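Local coordinates for protein bacteriophage virulence determinant (Salmonella enterica subsp. enterica serovar Typhimurium str. 14028S, PDB 6GGR) that probably acts as a zinc metalloprotease of the PipA family, a Salmonella effector group that cleaves host NF-kappaB transcription factors, at residues P13-H18 and N192-E197; P183-V188 and R205-E209; L32-A38 and R89-Y94. All blocks are in the same frame, centred on the assembly; numbering follows the deposited sequence.

In the fold
The three contacts tie N- and C-terminal segments and a loop to helices 186-197 and 86-100. Interactions 1 and 2 share helix 186-197, with centres about 12 Å apart, and join directly: Asn192 ND2, which binds His18 in interaction 1, also donates to Arg205 O of interaction 2 at 2.8 Å. Interaction 2 lies nearest the zinc site of His166, His170 and Asp177, which holds no zinc in this chain; the Tyr208 side chain is about 3 Å from that of Asp177, and that of Arg205 about 4 Å from that of His166. Interaction 3, centred about 16 Å from interaction 1, meets it where Leu91 packs on Ile194; its nearest atoms to interaction 2 are about 7 Å away.

Interaction 1 of 3, residues P13-H18 and N192-E197; sequences PDLPEH and NIILKE
His18 and Asn192 meet almost in one plane, with the imidazole and amide planes 23° apart. Asn192 ND2 sends a nearly straight hydrogen bond, 170° at the hydrogen, to His18 NE2 at 3.2 Å, and each group lies close to the plane of the other. Across the ring, His18 ND1 donates to Asp14 OD1 at 2.8 Å, approaching nearly in line with the C-O bond; Leu15 N reaches the same oxygen from above the carboxylate plane. Two donors grip OD1, while Asp14 OD2 is paired with Arg26.

Ile193 packs alongside these polar groups. Its CG1 lies beside the His18 edge, 3.8 Å from CE1, and its CD1 carries on toward Asp14 OD1. Leu15 slides past it in the opposite direction, with its CG 3.8 Å from Ile193 CG1, and sets CD1 against Asn192 CB at 3.6 Å. With CG of Asn192 placed beside its backbone N (chi1 -74°), the amide is swung to the ring's edge. Farther along the helix, the side chains of Pro13 and Glu197 cross at about a right angle, CG 3.3 Å from OE2, an oxygen bonded to Thr87.

The contact fastens the N-terminal segment to helix 186-197. Arg162 at OD1 and Arg205 O at ND2 complete the bonds of the Asn192 amide and fix its flip; a proton on ND1 and a lone pair on NE2 are consistent with a neutral His18.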
loop_
_atom_site.group_PDB
_atom_site.type_symbol
_atom_site.label_atom_id
_atom_site.label_comp_id
_atom_site.label_asym_id
_atom_site.label_seq_id
_atom_site.Cartn_x
_atom_site.Cartn_y
_atom_site.Cartn_z
ATOM N N PRO B 13 18.547 17.057 14.744
ATOM C CA PRO B 13 19.361 16.044 14.057
ATOM C C PRO B 13 18.747 15.615 12.731
ATOM O O PRO B 13 17.529 15.470 12.606
ATOM C CB PRO B 13 19.419 14.884 15.060
ATOM C CG PRO B 13 18.458 15.232 16.163
ATOM C CD PRO B 13 18.258 16.692 16.139
ATOM N N ASP B 14 19.613 15.416 11.734
ATOM C CA ASP B 14 19.204 14.979 10.409
ATOM C C ASP B 14 20.244 14.000 9.878
ATOM O O ASP B 14 21.300 13.796 10.482
ATOM C CB ASP B 14 19.033 16.173 9.461
ATOM C CG ASP B 14 18.153 15.851 8.270
ATOM O OD1 ASP B 14 17.738 14.682 8.130
ATOM O OD2 ASP B 14 17.873 16.772 7.472
ATOM N N LEU B 15 19.940 13.390 8.720
ATOM C CA LEU B 15 20.793 12.352 8.160
ATOM C C LEU B 15 21.556 12.860 6.942
ATOM O O LEU B 15 21.053 13.708 6.198
ATOM C CB LEU B 15 19.976 11.124 7.736
ATOM C CG LEU B 15 19.137 10.425 8.804
ATOM C CD1 LEU B 15 18.736 9.052 8.303
ATOM C CD2 LEU B 15 19.871 10.312 10.132
ATOM N N PRO B 16 22.766 12.347 6.693
ATOM C CA PRO B 16 23.451 12.690 5.435
ATOM C C PRO B 16 22.630 12.350 4.204
ATOM O O PRO B 16 22.702 13.075 3.201
ATOM C CB PRO B 16 24.741 11.859 5.495
ATOM C CG PRO B 16 24.910 11.482 6.925
ATOM C CD PRO B 16 23.544 11.400 7.510
ATOM N N GLU B 17 21.853 11.266 4.245
ATOM C CA GLU B 17 21.005 10.888 3.122
ATOM C C GLU B 17 19.900 11.902 2.849
ATOM O O GLU B 17 19.239 11.802 1.812
ATOM C CB GLU B 17 20.388 9.505 3.375
ATOM C CG GLU B 17 21.400 8.351 3.408
ATOM C CD GLU B 17 22.115 8.216 4.750
ATOM O OE1 GLU B 17 21.898 9.070 5.635
ATOM O OE2 GLU B 17 22.896 7.253 4.922
ATOM N N HIS B 18 19.690 12.867 3.744
ATOM C CA HIS B 18 18.666 13.893 3.586
ATOM C C HIS B 18 19.234 15.255 3.223
ATOM O O HIS B 18 18.747 15.902 2.291
ATOM C CB HIS B 18 17.860 14.040 4.880
ATOM C CG HIS B 18 17.136 12.802 5.290
ATOM N ND1 HIS B 18 16.534 12.675 6.522
ATOM C CD2 HIS B 18 16.906 11.642 4.634
ATOM C CE1 HIS B 18 15.971 11.484 6.611
ATOM N NE2 HIS B 18 16.181 10.838 5.477
ATOM N N ASN B 192 13.309 7.638 8.960
ATOM C CA ASN B 192 14.742 7.362 8.875
ATOM C C ASN B 192 15.479 7.885 10.103
ATOM O O ASN B 192 16.327 7.192 10.676
ATOM C CB ASN B 192 15.333 7.986 7.611
ATOM C CG ASN B 192 14.963 7.230 6.346
ATOM O OD1 ASN B 192 14.482 6.098 6.392
ATOM N ND2 ASN B 192 15.212 7.853 5.202
ATOM N N ILE B 193 15.180 9.121 10.508
ATOM C CA ILE B 193 15.905 9.756 11.606
ATOM C C ILE B 193 15.587 9.070 12.928
ATOM O O ILE B 193 16.480 8.804 13.741
ATOM C CB ILE B 193 15.568 11.254 11.667
ATOM C CG1 ILE B 193 16.011 11.948 10.378
ATOM C CG2 ILE B 193 16.232 11.904 12.889
ATOM C CD1 ILE B 193 15.443 13.347 10.205
ATOM N N ILE B 194 14.303 8.806 13.175
ATOM C CA ILE B 194 13.888 8.164 14.418
ATOM C C ILE B 194 14.568 6.810 14.567
ATOM O O ILE B 194 15.127 6.484 15.621
ATOM C CB ILE B 194 12.355 8.038 14.456
ATOM C CG1 ILE B 194 11.722 9.429 14.515
ATOM C CG2 ILE B 194 11.899 7.195 15.648
ATOM C CD1 ILE B 194 10.231 9.435 14.246
ATOM N N LEU B 195 14.537 6.001 13.506
ATOM C CA LEU B 195 15.117 4.664 13.575
ATOM C C LEU B 195 16.614 4.720 13.858
ATOM O O LEU B 195 17.130 3.931 14.658
ATOM C CB LEU B 195 14.848 3.908 12.274
ATOM C CG LEU B 195 13.631 2.977 12.291
ATOM C CD1 LEU B 195 12.359 3.745 12.583
ATOM C CD2 LEU B 195 13.517 2.237 10.970
ATOM N N LYS B 196 17.336 5.632 13.205
ATOM C CA LYS B 196 18.758 5.773 13.511
ATOM C C LYS B 196 18.966 6.236 14.945
ATOM O O LYS B 196 19.908 5.795 15.616
ATOM C CB LYS B 196 19.424 6.746 12.536
ATOM C CG LYS B 196 19.639 6.184 11.135
ATOM C CD LYS B 196 20.539 4.954 11.146
ATOM C CE LYS B 196 20.884 4.505 9.733
ATOM N NZ LYS B 196 21.588 3.187 9.714
ATOM N N GLU B 197 18.103 7.129 15.434
ATOM C CA GLU B 197 18.183 7.544 16.829
ATOM C C GLU B 197 17.876 6.397 17.784
ATOM O O GLU B 197 18.328 6.425 18.935
ATOM C CB GLU B 197 17.229 8.712 17.089
ATOM C CG GLU B 197 17.657 10.028 16.445
ATOM C CD GLU B 197 16.712 11.181 16.763
ATOM O OE1 GLU B 197 15.685 10.951 17.435
ATOM O OE2 GLU B 197 16.999 12.322 16.345
#

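Interaction 2 of 3, residues P183-V188 and R205-E209; sequences PRGPVV and RIAYE
Tyr208 N donates to Pro183 O at 2.9 Å, a nearly straight bond (168° at the hydrogen) that holds the two backbones together, and Ala207 CA lies against the same oxygen. Arg184 lays its aliphatic chain along the carbonyls of the other segment: CD is 3.3 Å from Arg205 O, and NH1 makes a weak hydrogen bond to Ile206 O. The Arg184 chain bends at chi3 (-64°), and NE is salt-bridged to Glu189.

Val188 meets two side chains of the tail, Arg205 and Tyr208. Its CG2 meets the Tyr208 ring at the edge, 3.8 Å from CD1, and also lies over one face of the Arg205 guanidinium; CG1 touches Arg205 CD at 3.7 Å.

The contact lays the C-terminal tail across the start of helix 186-197, where Gly185 is the N-cap and Asn182 OD1 receives the backbone N of both Arg184 and Gly185. Extended from CG to NE, Arg205 runs back alongside its own segment, and NH2 meets a lone pair of Tyr208 O in the carbonyl plane at 2.9 Å. Arg205 NH2 also bonds the backbone of the chain of another protein, and Tyr208 OH does so weakly; the Tyr208 side chain touches Asp177 of the zinc site.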
loop_
_atom_site.group_PDB
_atom_site.type_symbol
_atom_site.label_atom_id
_atom_site.label_comp_id
_atom_site.label_asym_id
_atom_site.label_seq_id
_atom_site.Cartn_x
_atom_site.Cartn_y
_atom_site.Cartn_z
ATOM N N PRO B 183 12.090 13.181 -3.154
ATOM C CA PRO B 183 11.866 11.758 -3.463
ATOM C C PRO B 183 11.402 10.923 -2.278
ATOM O O PRO B 183 10.974 9.780 -2.488
ATOM C CB PRO B 183 13.242 11.293 -3.959
ATOM C CG PRO B 183 14.206 12.194 -3.269
ATOM C CD PRO B 183 13.524 13.519 -3.133
ATOM N N ARG B 184 11.472 11.440 -1.051
ATOM C CA ARG B 184 11.121 10.682 0.144
ATOM C C ARG B 184 9.850 11.177 0.818
ATOM O O ARG B 184 9.005 10.368 1.212
ATOM C CB ARG B 184 12.281 10.729 1.154
ATOM C CG ARG B 184 13.556 10.043 0.685
ATOM C CD ARG B 184 14.727 10.399 1.583
ATOM N NE ARG B 184 15.035 11.827 1.531
ATOM C CZ ARG B 184 15.874 12.391 0.667
ATOM N NH1 ARG B 184 16.509 11.653 -0.236
ATOM N NH2 ARG B 184 16.083 13.701 0.706
ATOM N N GLY B 185 9.697 12.488 0.980
ATOM C CA GLY B 185 8.579 13.030 1.712
ATOM C C GLY B 185 8.888 13.135 3.193
ATOM O O GLY B 185 9.893 12.608 3.679
ATOM N N PRO B 186 8.011 13.808 3.944
ATOM C CA PRO B 186 8.308 14.064 5.364
ATOM C C PRO B 186 8.252 12.826 6.246
ATOM O O PRO B 186 9.008 12.741 7.222
ATOM C CB PRO B 186 7.230 15.081 5.762
ATOM C CG PRO B 186 6.097 14.803 4.836
ATOM C CD PRO B 186 6.720 14.383 3.533
ATOM N N VAL B 187 7.369 11.871 5.952
ATOM C CA VAL B 187 7.204 10.721 6.836
ATOM C C VAL B 187 8.399 9.785 6.733
ATOM O O VAL B 187 8.875 9.250 7.743
ATOM C CB VAL B 187 5.882 10.000 6.515
ATOM C CG1 VAL B 187 5.751 8.704 7.315
ATOM C CG2 VAL B 187 4.720 10.924 6.815
ATOM N N VAL B 188 8.892 9.556 5.515
ATOM C CA VAL B 188 10.083 8.731 5.340
ATOM C C VAL B 188 11.265 9.356 6.070
ATOM O O VAL B 188 11.989 8.681 6.810
ATOM C CB VAL B 188 10.378 8.532 3.843
ATOM C CG1 VAL B 188 11.747 7.883 3.639
ATOM C CG2 VAL B 188 9.284 7.679 3.194
ATOM N N ARG B 205 16.000 4.996 4.121
ATOM C CA ARG B 205 15.213 4.880 2.899
ATOM C C ARG B 205 15.422 6.133 2.062
ATOM O O ARG B 205 14.990 7.223 2.447
ATOM C CB ARG B 205 13.744 4.687 3.257
ATOM C CG ARG B 205 12.803 4.486 2.088
ATOM C CD ARG B 205 11.396 4.318 2.620
ATOM N NE ARG B 205 10.421 3.979 1.593
ATOM C CZ ARG B 205 9.122 3.834 1.834
ATOM N NH1 ARG B 205 8.650 3.997 3.068
ATOM N NH2 ARG B 205 8.295 3.524 0.844
ATOM N N ILE B 206 16.073 5.979 0.904
ATOM C CA ILE B 206 16.454 7.126 0.084
ATOM C C ILE B 206 15.339 7.592 -0.838
ATOM O O ILE B 206 15.422 8.708 -1.373
ATOM C CB ILE B 206 17.708 6.812 -0.756
ATOM C CG1 ILE B 206 17.405 5.751 -1.823
ATOM C CG2 ILE B 206 18.847 6.359 0.153
ATOM C CD1 ILE B 206 18.587 5.411 -2.715
ATOM N N ALA B 207 14.304 6.781 -1.047
ATOM C CA ALA B 207 13.201 7.153 -1.921
ATOM C C ALA B 207 11.954 6.398 -1.489
ATOM O O ALA B 207 12.036 5.276 -0.981
ATOM C CB ALA B 207 13.520 6.852 -3.388
ATOM N N TYR B 208 10.798 7.028 -1.698
ATOM C CA TYR B 208 9.538 6.378 -1.355
ATOM C C TYR B 208 9.198 5.276 -2.355
ATOM O O TYR B 208 8.794 4.178 -1.959
ATOM C CB TYR B 208 8.411 7.409 -1.284
ATOM C CG TYR B 208 7.091 6.830 -0.834
ATOM C CD1 TYR B 208 6.832 6.607 0.513
ATOM C CD2 TYR B 208 6.102 6.504 -1.755
ATOM C CE1 TYR B 208 5.629 6.077 0.931
ATOM C CE2 TYR B 208 4.894 5.974 -1.346
ATOM C CZ TYR B 208 4.663 5.763 -0.002
ATOM O OH TYR B 208 3.465 5.235 0.418
ATOM N N GLU B 209 9.363 5.545 -3.646
ATOM C CA GLU B 209 9.128 4.560 -4.689
ATOM C C GLU B 209 10.449 4.150 -5.327
ATOM O O GLU B 209 11.467 4.835 -5.202
ATOM C CB GLU B 209 8.167 5.108 -5.751
ATOM C CG GLU B 209 6.707 4.701 -5.524
ATOM C CD GLU B 209 5.720 5.831 -5.759
ATOM O OE1 GLU B 209 6.117 6.876 -6.315
ATOM O OE2 GLU B 209 4.540 5.672 -5.379
#

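Interaction 3 of 3, residues L32-A38 and R89-Y94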
loop_
_atom_site.group_PDB
_atom_site.type_symbol
_atom_site.label_atom_id
_atom_site.label_comp_id
_atom_site.label_asym_id
_atom_site.label_seq_id
_atom_site.Cartn_x
_atom_site.Cartn_y
_atom_site.Cartn_z
ATOM N N LEU B 32 7.136 23.646 14.461
ATOM C CA LEU B 32 6.008 23.555 15.374
ATOM C C LEU B 32 6.209 22.517 16.471
ATOM O O LEU B 32 5.827 22.761 17.618
ATOM C CB LEU B 32 4.741 23.227 14.577
ATOM C CG LEU B 32 4.446 23.984 13.282
ATOM C CD1 LEU B 32 3.089 23.547 12.732
ATOM C CD2 LEU B 32 4.489 25.490 13.482
ATOM N N ALA B 33 6.813 21.366 16.154
ATOM C CA ALA B 33 7.168 20.352 17.152
ATOM C C ALA B 33 8.590 20.627 17.625
ATOM O O ALA B 33 9.557 20.231 16.970
ATOM C CB ALA B 33 7.060 18.943 16.573
ATOM N N THR B 34 8.726 21.295 18.772
ATOM C CA THR B 34 10.036 21.666 19.288
ATOM C C THR B 34 10.351 21.107 20.669
ATOM O O THR B 34 11.495 21.240 21.120
ATOM C CB THR B 34 10.182 23.198 19.334
ATOM O OG1 THR B 34 9.007 23.782 19.916
ATOM C CG2 THR B 34 10.397 23.758 17.931
ATOM N N ASP B 35 9.393 20.476 21.344
ATOM C CA ASP B 35 9.603 19.976 22.702
ATOM C C ASP B 35 10.106 18.540 22.623
ATOM O O ASP B 35 9.319 17.597 22.517
ATOM C CB ASP B 35 8.315 20.076 23.512
ATOM C CG ASP B 35 8.507 19.693 24.966
ATOM O OD1 ASP B 35 9.602 19.209 25.320
ATOM O OD2 ASP B 35 7.562 19.884 25.760
ATOM N N ASP B 36 11.428 18.368 22.692
ATOM C CA ASP B 36 12.041 17.048 22.627
ATOM C C ASP B 36 12.265 16.435 24.005
ATOM O O ASP B 36 13.010 15.454 24.123
ATOM C CB ASP B 36 13.366 17.114 21.857
ATOM C CG ASP B 36 14.421 17.961 22.559
ATOM O OD1 ASP B 36 14.173 18.438 23.687
ATOM O OD2 ASP B 36 15.508 18.153 21.973
ATOM N N LYS B 37 11.626 16.973 25.039
ATOM C CA LYS B 37 11.881 16.534 26.403
ATOM C C LYS B 37 11.071 15.284 26.726
ATOM O O LYS B 37 9.996 15.049 26.169
ATOM C CB LYS B 37 11.547 17.652 27.395
ATOM C CG LYS B 37 12.182 19.001 27.058
ATOM C CD LYS B 37 13.706 18.927 27.037
ATOM C CE LYS B 37 14.315 20.177 26.418
ATOM N NZ LYS B 37 15.805 20.160 26.481
ATOM N N ALA B 38 11.610 14.474 27.635
ATOM C CA ALA B 38 10.982 13.212 28.028
ATOM C C ALA B 38 10.024 13.458 29.192
ATOM O O ALA B 38 10.222 12.999 30.319
ATOM C CB ALA B 38 12.045 12.186 28.390
ATOM N N ARG B 89 10.285 12.065 20.303
ATOM C CA ARG B 89 9.704 12.760 21.445
ATOM C C ARG B 89 9.047 14.068 21.019
ATOM O O ARG B 89 8.027 14.464 21.592
ATOM C CB ARG B 89 10.772 13.016 22.517
ATOM C CG ARG B 89 11.220 11.758 23.268
ATOM C CD ARG B 89 11.980 12.082 24.561
ATOM N NE ARG B 89 13.307 12.654 24.327
ATOM C CZ ARG B 89 14.407 11.943 24.090
ATOM N NH1 ARG B 89 14.354 10.616 24.040
ATOM N NH2 ARG B 89 15.565 12.560 23.893
ATOM N N ARG B 90 9.604 14.742 20.010
ATOM C CA ARG B 90 9.019 15.992 19.532
ATOM C C ARG B 90 7.664 15.750 18.877
ATOM O O ARG B 90 6.676 16.422 19.196
ATOM C CB ARG B 90 9.969 16.676 18.548
ATOM C CG ARG B 90 11.259 17.179 19.176
ATOM C CD ARG B 90 11.978 18.185 18.285
ATOM N NE ARG B 90 12.579 17.572 17.099
ATOM C CZ ARG B 90 12.028 17.543 15.888
ATOM N NH1 ARG B 90 10.841 18.091 15.668
ATOM N NH2 ARG B 90 12.670 16.960 14.882
ATOM N N LEU B 91 7.601 14.799 17.946
ATOM C CA LEU B 91 6.334 14.497 17.289
ATOM C C LEU B 91 5.295 14.043 18.306
ATOM O O LEU B 91 4.165 14.543 18.323
ATOM C CB LEU B 91 6.555 13.436 16.210
ATOM C CG LEU B 91 7.650 13.771 15.190
ATOM C CD1 LEU B 91 7.763 12.676 14.149
ATOM C CD2 LEU B 91 7.393 15.115 14.524
ATOM N N MET B 92 5.676 13.118 19.191
ATOM C CA MET B 92 4.736 12.592 20.176
ATOM C C MET B 92 4.281 13.682 21.138
ATOM O O MET B 92 3.082 13.830 21.406
ATOM C CB MET B 92 5.381 11.441 20.947
ATOM C CG MET B 92 4.468 10.804 21.982
ATOM S SD MET B 92 3.062 9.971 21.214
ATOM C CE MET B 92 1.917 9.918 22.589
ATOM N N ASN B 93 5.229 14.449 21.683
ATOM C CA ASN B 93 4.880 15.507 22.627
ATOM C C ASN B 93 3.901 16.489 22.000
ATOM O O ASN B 93 2.845 16.779 22.570
ATOM C CB ASN B 93 6.139 16.241 23.092
ATOM C CG ASN B 93 6.939 15.457 24.120
ATOM O OD1 ASN B 93 6.426 14.544 24.762
ATOM N ND2 ASN B 93 8.206 15.831 24.293
ATOM N N TYR B 94 4.247 17.024 20.828
ATOM C CA TYR B 94 3.342 17.934 20.136
ATOM C C TYR B 94 1.965 17.302 19.971
ATOM O O TYR B 94 0.946 17.885 20.362
ATOM C CB TYR B 94 3.939 18.310 18.780
ATOM C CG TYR B 94 3.242 19.426 18.017
ATOM C CD1 TYR B 94 1.965 19.870 18.342
ATOM C CD2 TYR B 94 3.871 20.032 16.950
ATOM C CE1 TYR B 94 1.363 20.881 17.620
ATOM C CE2 TYR B 94 3.280 21.018 16.245
ATOM C CZ TYR B 94 2.029 21.449 16.573
ATOM O OH TYR B 94 1.446 22.455 15.842
HETATM O O HOH W 1 6.987 18.797 20.591
#
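The irregular segment 32-38 runs over helix 86-100 with its backbone closest at Asp36 and Arg90, whose CA atoms are 4.5 Å apart, and the CA-H of Arg90 points at Asp35 O. An Asx turn shapes the loop here: Asp35 OD1 accepts from Lys37 N, while Asp35 OD2 is salt-bridged to Arg39. The carbonyls of Asp35, Asp36 and Lys37 all face the helix.

Asn93 ND2 takes two of them, donating to Asp35 O and to Lys37 O, each at 2.7 Å. Both acceptors lie near the amide plane, but ND2 stands above the carbonyl plane of Asp35 and within that of Lys37. Tyr82 OH, bonded to Asn93 OD1, fixes the amide flip. Asp36 O, between those two carbonyls in sequence, accepts from Arg89 NE at 2.8 Å and lies near the guanidinium plane, while Arg89 CD rests on Ala38. Arg90 CG lies against Asp36 CB, and the bend at chi3 (-71°) turns the guanidinium so that NH1 reaches Ala33 O at 2.8 Å; this NH1 is salt-bridged to Asp30, and Phe12 makes a cation-pi contact with the guanidinium.

Ala33 CB sits at the edge of the Tyr94 ring, 3.4 Å from CD2. The contact thereby straps the link between helices 24-30 and 45-49 onto helix 86-100. A water joins the backbones, accepting from Asp35 N at 3.0 Å and donating to Arg90 O at 2.8 Å.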